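Long-range contacts in lysozyme inhibitor LprI-like N-terminal domain-containing protein (Pseudomonas putida, PDB 3GI7), which is of unknown function but, as a secreted member of the LprI family, may act as a lysozyme inhibitor: residues C22-K27 with A91-I96; S36-L41 with E105-L110. One frame throughout, in Å; residues are numbered along the deposited sequence. Where two conformers were deposited one is given.

Contact 1: C22-K27 with A91-I96; sequences CAAFNK and AWNSCI
Lys27 and Asn93 make the one direct hydrogen bond between these two helix segments: Lys27 NZ donates to Asn93 OD1 over 2.7 Å. The ammonium does not lie in the plane of the amide; it is tilted 32° from the carbonyl plane and reaches the oxygen at a C=O...N angle of 140°. A bend at chi3 in an otherwise extended chain turns the end of Lys27 toward the amide oxygen, with CE also near OD1. The other end of the amide is used as well, since Asn93 ND2 donates to a water at 3.2 Å that also accepts a weak bond from Lys27 NZ. Asparagine suits this place because its short side chain offers an acceptor to the lysine and a donor to the water.

The two segments run side by side in the same direction, their axes 8.3 Å apart and inclined by 27°. They belong to helices 17-49 and 86-111, the parallel pair of an all-helical, three-helix bundle. Small residues favour this close approach: Ala23 turns its CB toward Asn93, and the Ala23 O to Asn93 CB distance is 3.5 Å. Ala24 packs against the amide nitrogen, with Asn93 ND2 3.5 Å from Ala24 CA. A second water donates to Ala23 O and, weakly, to Asn93 O, bridging the two backbones.

Apolar packing completes the contact. The methylenes of Lys27 lie alongside Ile96, Lys27 CG being 3.7 Å from Ile96 CG2, so the lysine serves as a hydrocarbon surface as well as a charge. Ile96 also touches Arg70 and Cys74 of helix 55-77, where Cys74 forms a disulfide with Cys95. On the first helix, Cys22 is disulfide-bonded to Cys22 of a second subunit.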
ATOM      1  N   CYS A  22      16.959 -10.540  13.472  1.00 16.85           N
ATOM      2  CA  CYS A  22      15.525 -10.338  13.356  1.00 18.09           C
ATOM      3  C   CYS A  22      15.105  -9.886  11.963  1.00 19.10           C
ATOM      4  O   CYS A  22      14.027 -10.225  11.531  1.00 18.50           O
ATOM      5  CB  CYS A  22      15.009  -9.350  14.393  1.00 18.88           C
ATOM      6  SG  CYS A  22      14.919 -10.078  16.072  1.00 20.95           S
ATOM      7  N   ALA A  23      15.943  -9.132  11.270  1.00 19.14           N
ATOM      8  CA  ALA A  23      15.682  -8.794   9.862  1.00 17.83           C
ATOM      9  C   ALA A  23      15.628 -10.075   9.018  1.00 19.26           C
ATOM     10  O   ALA A  23      14.713 -10.231   8.211  1.00 19.16           O
ATOM     11  CB  ALA A  23      16.747  -7.783   9.308  1.00 17.98           C
ATOM     12  N   ALA A  24      16.566 -10.991   9.215  1.00 18.26           N
ATOM     13  CA  ALA A  24      16.558 -12.267   8.467  1.00 21.60           C
ATOM     14  C   ALA A  24      15.370 -13.110   8.858  1.00 22.05           C
ATOM     15  O   ALA A  24      14.657 -13.676   8.017  1.00 21.43           O
ATOM     16  CB  ALA A  24      17.879 -13.060   8.687  1.00 19.36           C
ATOM     17  N   PHE A  25      15.122 -13.178  10.152  1.00 19.57           N
ATOM     18  CA  PHE A  25      14.010 -13.986  10.637  1.00 20.90           C
ATOM     19  C   PHE A  25      12.649 -13.466  10.129  1.00 21.40           C
ATOM     20  O   PHE A  25      11.793 -14.235   9.697  1.00 22.51           O
ATOM     21  CB  PHE A  25      14.027 -14.022  12.173  1.00 20.60           C
ATOM     22  CG  PHE A  25      13.018 -14.953  12.749  1.00 24.07           C
ATOM     23  CD1 PHE A  25      11.751 -14.510  13.047  1.00 24.57           C
ATOM     24  CD2 PHE A  25      13.344 -16.277  12.995  1.00 35.42           C
ATOM     25  CE1 PHE A  25      10.802 -15.382  13.557  1.00 26.50           C
ATOM     26  CE2 PHE A  25      12.398 -17.153  13.553  1.00 34.53           C
ATOM     27  CZ  PHE A  25      11.133 -16.697  13.813  1.00 25.89           C
ATOM     28  N   ASN A  26      12.442 -12.156  10.183  1.00 21.91           N
ATOM     29  CA  ASN A  26      11.181 -11.606   9.761  0.50 22.18           C
ATOM     30  C   ASN A  26      10.960 -11.678   8.237  1.00 21.91           C
ATOM     31  O   ASN A  26       9.816 -11.750   7.776  1.00 20.59           O
ATOM     32  CB  ASN A  26      11.031 -10.194  10.326  0.50 22.51           C
ATOM     33  CG  ASN A  26      10.919 -10.185  11.858  0.50 21.48           C
ATOM     34  OD1 ASN A  26      10.257 -11.048  12.486  0.50 21.78           O
ATOM     35  ND2 ASN A  26      11.517  -9.170  12.463  0.50 17.04           N
ATOM     36  N   LYS A  27      12.032 -11.695   7.462  1.00 22.64           N
ATOM     37  CA  LYS A  27      11.925 -11.999   6.035  1.00 20.47           C
ATOM     38  C   LYS A  27      11.364 -13.409   5.843  1.00 21.24           C
ATOM     39  O   LYS A  27      10.497 -13.624   4.992  1.00 21.10           O
ATOM     40  CB  LYS A  27      13.276 -11.902   5.334  1.00 23.09           C
ATOM     41  CG  LYS A  27      13.209 -12.500   3.875  1.00 25.00           C
ATOM     42  CD  LYS A  27      14.451 -12.467   3.085  1.00 29.67           C
ATOM     43  CE  LYS A  27      15.474 -13.438   3.560  1.00 35.89           C
ATOM     44  NZ  LYS A  27      16.721 -13.227   2.752  1.00 41.33           N
ATOM     45  N   ALA A  91      18.883  -4.168   5.192  1.00 17.65           N
ATOM     46  CA  ALA A  91      18.071  -3.395   4.248  1.00 20.14           C
ATOM     47  C   ALA A  91      17.358  -4.297   3.225  1.00 18.50           C
ATOM     48  O   ALA A  91      16.138  -4.091   2.937  1.00 19.10           O
ATOM     49  CB  ALA A  91      18.918  -2.338   3.528  1.00 19.10           C
ATOM     50  N   TRP A  92      18.105  -5.258   2.702  1.00 17.49           N
ATOM     51  CA  TRP A  92      17.606  -6.206   1.726  1.00 18.88           C
ATOM     52  C   TRP A  92      16.481  -7.015   2.331  1.00 18.34           C
ATOM     53  O   TRP A  92      15.367  -7.055   1.785  1.00 15.96           O
ATOM     54  CB  TRP A  92      18.701  -7.142   1.211  1.00 17.79           C
ATOM     55  CG  TRP A  92      18.198  -8.071   0.206  1.00 17.06           C
ATOM     56  CD1 TRP A  92      17.652  -9.303   0.437  1.00 20.27           C
ATOM     57  CD2 TRP A  92      18.187  -7.885  -1.220  1.00 16.51           C
ATOM     58  NE1 TRP A  92      17.265  -9.872  -0.761  1.00 21.40           N
ATOM     59  CE2 TRP A  92      17.583  -9.027  -1.785  1.00 20.50           C
ATOM     60  CE3 TRP A  92      18.599  -6.849  -2.066  1.00 23.54           C
ATOM     61  CZ2 TRP A  92      17.393  -9.169  -3.152  1.00 24.34           C
ATOM     62  CZ3 TRP A  92      18.419  -6.994  -3.430  1.00 29.82           C
ATOM     63  CH2 TRP A  92      17.816  -8.146  -3.958  1.00 29.52           C
ATOM     64  N   ASN A  93      16.752  -7.598   3.490  1.00 18.69           N
ATOM     65  CA  ASN A  93      15.772  -8.414   4.191  1.00 16.16           C
ATOM     66  C   ASN A  93      14.514  -7.642   4.604  1.00 18.17           C
ATOM     67  O   ASN A  93      13.398  -8.190   4.481  1.00 17.47           O
ATOM     68  CB  ASN A  93      16.419  -9.145   5.375  1.00 18.34           C
ATOM     69  CG  ASN A  93      17.304 -10.254   4.948  1.00 21.75           C
ATOM     70  OD1 ASN A  93      17.154 -10.774   3.849  1.00 22.44           O
ATOM     71  ND2 ASN A  93      18.237 -10.666   5.822  1.00 19.04           N
ATOM     72  N   SER A  94      14.660  -6.391   5.036  1.00 18.83           N
ATOM     73  CA  SER A  94      13.508  -5.527   5.375  1.00 19.60           C
ATOM     74  C   SER A  94      12.680  -5.200   4.133  1.00 19.16           C
ATOM     75  O   SER A  94      11.449  -5.191   4.201  1.00 18.13           O
ATOM     76  CB  SER A  94      13.948  -4.214   6.039  1.00 23.55           C
ATOM     77  OG  SER A  94      14.732  -4.537   7.173  1.00 29.23           O
ATOM     78  N   CYS A  95      13.348  -4.960   3.026  1.00 17.57           N
ATOM     79  CA  CYS A  95      12.678  -4.675   1.762  1.00 20.04           C
ATOM     80  C   CYS A  95      11.857  -5.912   1.316  1.00 18.11           C
ATOM     81  O   CYS A  95      10.668  -5.800   0.960  1.00 18.80           O
ATOM     82  CB  CYS A  95      13.715  -4.265   0.726  1.00 19.05           C
ATOM     83  SG  CYS A  95      13.002  -3.878  -0.898  1.00 25.54           S
ATOM     84  N   ILE A  96      12.470  -7.078   1.382  1.00 17.92           N
ATOM     85  CA  ILE A  96      11.815  -8.328   0.975  1.00 17.28           C
ATOM     86  C   ILE A  96      10.605  -8.523   1.865  1.00 18.57           C
ATOM     87  O   ILE A  96       9.508  -8.847   1.370  1.00 18.74           O
ATOM     88  CB  ILE A  96      12.722  -9.565   1.027  1.00 19.03           C
ATOM     89  CG1 ILE A  96      13.893  -9.519   0.010  1.00 22.03           C
ATOM     90  CG2 ILE A  96      11.916 -10.868   0.762  1.00 18.58           C
ATOM     91  CD1 ILE A  96      13.490  -9.386  -1.475  1.00 20.58           C
TER
HETATM   92  O   HOH W   1      12.933  -8.376   7.558  1.00 31.25           O
HETATM   93  O   HOH W   2      19.200 -13.596   5.074  1.00 35.39           O

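Contact 2: S36-L41 with E105-L110; sequences SAYDEL and EYLRSL
Leu107 lies between Tyr38 and Leu41 and divides its two methyls between them. Leu107 CD1 sits at the edge of the tyrosine ring, near the ring plane, and reaches the base of that side chain, 3.9 Å from Tyr38 CB. Leu107 CD2 meets Leu41 CD2 at 3.7 Å, the two leucines crossing at about a right angle. With CG anti to the backbone N (chi1 167°), Leu41 also brings CD1 against the other helix, 3.6 Å from Leu107 O and 3.9 Å from Leu110 CB. Branched leucines suit this buried part, since each can fill two directions at once.

Packing is looser where Arg108 passes Ala37. Ala37 CB lies over one face of the guanidinium group, yet comes only within 4.2 Å of Arg108 CG; the small alanine lets the long arginine chain run past. In the conformers given, for Glu40 and Arg108 were each modelled in two, a water in the guanidinium plane accepts from Arg108 NE at 2.7 Å and donates to exposed Glu40 OE2 at 3.0 Å. The opposite charges do not touch, and any attraction is probably modest.

Tyr106 OH is hydrogen-bonded to Glu77 of the fourth subunit. The segments are nearly parallel, at 15° with axes 8.7 Å apart, and helix 55-77 packs against them, Glu63 touching both Tyr38 and Leu107.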
ATOM      1  N   SER A  36       1.161 -18.578   2.306  1.00 22.26           N
ATOM      2  CA  SER A  36      -0.164 -18.935   2.828  1.00 24.01           C
ATOM      3  C   SER A  36      -1.260 -18.114   2.176  1.00 24.09           C
ATOM      4  O   SER A  36      -2.353 -18.643   1.861  1.00 22.96           O
ATOM      5  CB  SER A  36      -0.246 -18.756   4.340  1.00 24.73           C
ATOM      6  OG  SER A  36       0.670 -19.631   4.953  1.00 36.71           O
ATOM      7  N   ALA A  37      -1.000 -16.823   1.993  1.00 21.71           N
ATOM      8  CA  ALA A  37      -1.964 -15.956   1.321  1.00 20.76           C
ATOM      9  C   ALA A  37      -2.190 -16.388  -0.123  1.00 21.05           C
ATOM     10  O   ALA A  37      -3.337 -16.369  -0.592  1.00 22.56           O
ATOM     11  CB  ALA A  37      -1.533 -14.460   1.382  1.00 16.06           C
ATOM     12  N   TYR A  38      -1.111 -16.746  -0.825  1.00 19.86           N
ATOM     13  CA  TYR A  38      -1.197 -17.197  -2.210  1.00 19.00           C
ATOM     14  C   TYR A  38      -2.045 -18.503  -2.300  1.00 20.19           C
ATOM     15  O   TYR A  38      -2.963 -18.618  -3.121  1.00 20.93           O
ATOM     16  CB  TYR A  38       0.193 -17.425  -2.744  1.00 19.01           C
ATOM     17  CG  TYR A  38       0.204 -17.922  -4.151  1.00 19.24           C
ATOM     18  CD1 TYR A  38       0.189 -17.046  -5.209  1.00 18.81           C
ATOM     19  CD2 TYR A  38       0.126 -19.295  -4.420  1.00 23.22           C
ATOM     20  CE1 TYR A  38       0.171 -17.521  -6.547  1.00 20.94           C
ATOM     21  CE2 TYR A  38       0.086 -19.778  -5.728  1.00 23.84           C
ATOM     22  CZ  TYR A  38       0.092 -18.888  -6.778  1.00 26.12           C
ATOM     23  OH  TYR A  38       0.053 -19.343  -8.043  1.00 23.31           O
ATOM     24  N   ASP A  39      -1.757 -19.440  -1.413  1.00 21.13           N
ATOM     25  CA  ASP A  39      -2.389 -20.754  -1.424  1.00 21.90           C
ATOM     26  C   ASP A  39      -3.895 -20.577  -1.148  1.00 22.54           C
ATOM     27  O   ASP A  39      -4.728 -21.235  -1.766  1.00 19.52           O
ATOM     28  CB  ASP A  39      -1.768 -21.668  -0.335  1.00 22.21           C
ATOM     29  CG  ASP A  39      -0.357 -22.165  -0.671  1.00 21.56           C
ATOM     30  OD1 ASP A  39       0.127 -22.031  -1.798  1.00 29.40           O
ATOM     31  OD2 ASP A  39       0.259 -22.754   0.214  1.00 31.77           O
ATOM     32  N   GLU A  40      -4.203 -19.697  -0.203  1.00 21.73           N
ATOM     33  CA  GLU A  40      -5.583 -19.415   0.145  0.50 23.15           C
ATOM     34  C   GLU A  40      -6.320 -18.654  -0.972  1.00 22.02           C
ATOM     35  O   GLU A  40      -7.516 -18.886  -1.180  1.00 20.91           O
ATOM     36  CB  GLU A  40      -5.676 -18.702   1.491  0.50 23.81           C
ATOM     37  CG  GLU A  40      -5.265 -19.590   2.668  0.50 30.71           C
ATOM     38  CD  GLU A  40      -5.328 -18.881   4.020  0.50 37.37           C
ATOM     39  OE1 GLU A  40      -6.010 -19.400   4.936  0.50 47.85           O
ATOM     40  OE2 GLU A  40      -4.704 -17.813   4.169  0.50 39.90           O
ATOM     41  N   LEU A  41      -5.631 -17.793  -1.713  1.00 19.75           N
ATOM     42  CA  LEU A  41      -6.267 -17.102  -2.845  1.00 17.99           C
ATOM     43  C   LEU A  41      -6.709 -18.121  -3.907  1.00 18.31           C
ATOM     44  O   LEU A  41      -7.807 -18.022  -4.455  1.00 17.63           O
ATOM     45  CB  LEU A  41      -5.328 -16.092  -3.503  1.00 19.44           C
ATOM     46  CG  LEU A  41      -5.755 -15.553  -4.861  1.00 18.21           C
ATOM     47  CD1 LEU A  41      -7.010 -14.692  -4.788  1.00 17.78           C
ATOM     48  CD2 LEU A  41      -4.575 -14.767  -5.525  1.00 23.54           C
ATOM     49  N   GLU A 105      -1.190  -8.811   1.353  1.00 16.13           N
ATOM     50  CA  GLU A 105      -2.414  -8.040   1.496  1.00 18.59           C
ATOM     51  C   GLU A 105      -3.187  -7.954   0.166  1.00 18.50           C
ATOM     52  O   GLU A 105      -4.392  -8.126   0.126  1.00 17.72           O
ATOM     53  CB  GLU A 105      -2.141  -6.639   2.006  1.00 17.96           C
ATOM     54  CG  GLU A 105      -3.399  -5.860   2.182  1.00 17.03           C
ATOM     55  CD  GLU A 105      -3.185  -4.426   2.623  1.00 36.37           C
ATOM     56  OE1 GLU A 105      -2.398  -4.243   3.563  1.00 42.64           O
ATOM     57  OE2 GLU A 105      -3.903  -3.544   2.092  1.00 34.85           O
ATOM     58  N   TYR A 106      -2.485  -7.685  -0.911  1.00 16.51           N
ATOM     59  CA  TYR A 106      -3.113  -7.627  -2.204  1.00 16.83           C
ATOM     60  C   TYR A 106      -3.791  -8.964  -2.593  1.00 15.99           C
ATOM     61  O   TYR A 106      -4.896  -8.985  -3.077  1.00 16.72           O
ATOM     62  CB  TYR A 106      -2.060  -7.252  -3.244  1.00 18.06           C
ATOM     63  CG  TYR A 106      -2.572  -7.271  -4.659  1.00 18.44           C
ATOM     64  CD1 TYR A 106      -3.555  -6.378  -5.063  1.00 20.84           C
ATOM     65  CD2 TYR A 106      -2.139  -8.239  -5.564  1.00 22.14           C
ATOM     66  CE1 TYR A 106      -4.048  -6.400  -6.366  1.00 24.04           C
ATOM     67  CE2 TYR A 106      -2.606  -8.263  -6.870  1.00 23.34           C
ATOM     68  CZ  TYR A 106      -3.578  -7.358  -7.259  1.00 29.71           C
ATOM     69  OH  TYR A 106      -4.075  -7.352  -8.545  1.00 31.64           O
ATOM     70  N   LEU A 107      -3.113 -10.081  -2.370  1.00 15.97           N
ATOM     71  CA  LEU A 107      -3.679 -11.409  -2.722  1.00 16.50           C
ATOM     72  C   LEU A 107      -4.908 -11.729  -1.868  1.00 16.33           C
ATOM     73  O   LEU A 107      -5.900 -12.265  -2.352  1.00 18.21           O
ATOM     74  CB  LEU A 107      -2.598 -12.481  -2.551  1.00 17.21           C
ATOM     75  CG  LEU A 107      -1.410 -12.381  -3.520  1.00 17.57           C
ATOM     76  CD1 LEU A 107      -0.480 -13.598  -3.256  1.00 16.33           C
ATOM     77  CD2 LEU A 107      -1.831 -12.274  -4.990  1.00 17.89           C
ATOM     78  N   ARG A 108      -4.860 -11.392  -0.586  1.00 15.95           N
ATOM     79  CA  ARG A 108      -6.040 -11.506   0.262  0.50 15.26           C
ATOM     80  C   ARG A 108      -7.198 -10.682  -0.283  1.00 16.59           C
ATOM     81  O   ARG A 108      -8.340 -11.137  -0.283  1.00 16.66           O
ATOM     82  CB  ARG A 108      -5.743 -11.076   1.685  0.50 14.35           C
ATOM     83  CG  ARG A 108      -4.679 -11.947   2.394  0.50 16.99           C
ATOM     84  CD  ARG A 108      -4.563 -11.648   3.878  0.50 20.08           C
ATOM     85  NE  ARG A 108      -3.405 -12.326   4.442  0.50 16.89           N
ATOM     86  CZ  ARG A 108      -2.243 -11.710   4.690  0.50 22.30           C
ATOM     87  NH1 ARG A 108      -2.107 -10.399   4.459  0.50 19.79           N
ATOM     88  NH2 ARG A 108      -1.205 -12.396   5.163  0.50 16.66           N
ATOM     89  N   SER A 109      -6.906  -9.461  -0.739  1.00 16.29           N
ATOM     90  CA  SER A 109      -7.945  -8.566  -1.245  1.00 15.38           C
ATOM     91  C   SER A 109      -8.591  -9.085  -2.540  1.00 19.10           C
ATOM     92  O   SER A 109      -9.756  -8.863  -2.761  1.00 17.21           O
ATOM     93  CB  SER A 109      -7.411  -7.142  -1.516  1.00 15.16           C
ATOM     94  OG  SER A 109      -6.785  -7.112  -2.800  1.00 21.94           O
ATOM     95  N   LEU A 110      -7.821  -9.780  -3.354  1.00 20.91           N
ATOM     96  CA  LEU A 110      -8.313 -10.322  -4.625  0.50 22.45           C
ATOM     97  C   LEU A 110      -9.315 -11.430  -4.429  1.00 22.59           C
ATOM     98  O   LEU A 110     -10.253 -11.547  -5.206  1.00 24.12           O
ATOM     99  CB  LEU A 110      -7.172 -10.866  -5.486  0.50 22.20           C
ATOM    100  CG  LEU A 110      -6.297  -9.837  -6.155  0.50 17.73           C
ATOM    101  CD1 LEU A 110      -5.301 -10.598  -7.050  0.50 13.46           C
ATOM    102  CD2 LEU A 110      -7.062  -8.800  -6.983  0.50 18.75           C
TER
HETATM  103  O   HOH W   3      -3.715 -15.034   4.449  1.00 42.48           O

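How the contacts relate
Contacts 1 and 2 join the same two helices, 17-49 and 86-111, at points on opposite sides of the chain's centre. Their centres are 21 Å apart and their nearest atoms about 11 Å. Along the chain the order is 22-27, 36-41, 91-96, 105-110: the segments alternate, as they must when two helices run in parallel and stay together over their length. Helix 55-77 intervenes in sequence, runs back the other way and touches both contacts, completing the bundle. Contact 1 includes Cys22, disulfide-bonded to Cys22 of a second subunit, whereas contact 2 borders third and fourth subunits, so the same helix pair also lies at subunit interfaces of the four-chain assembly.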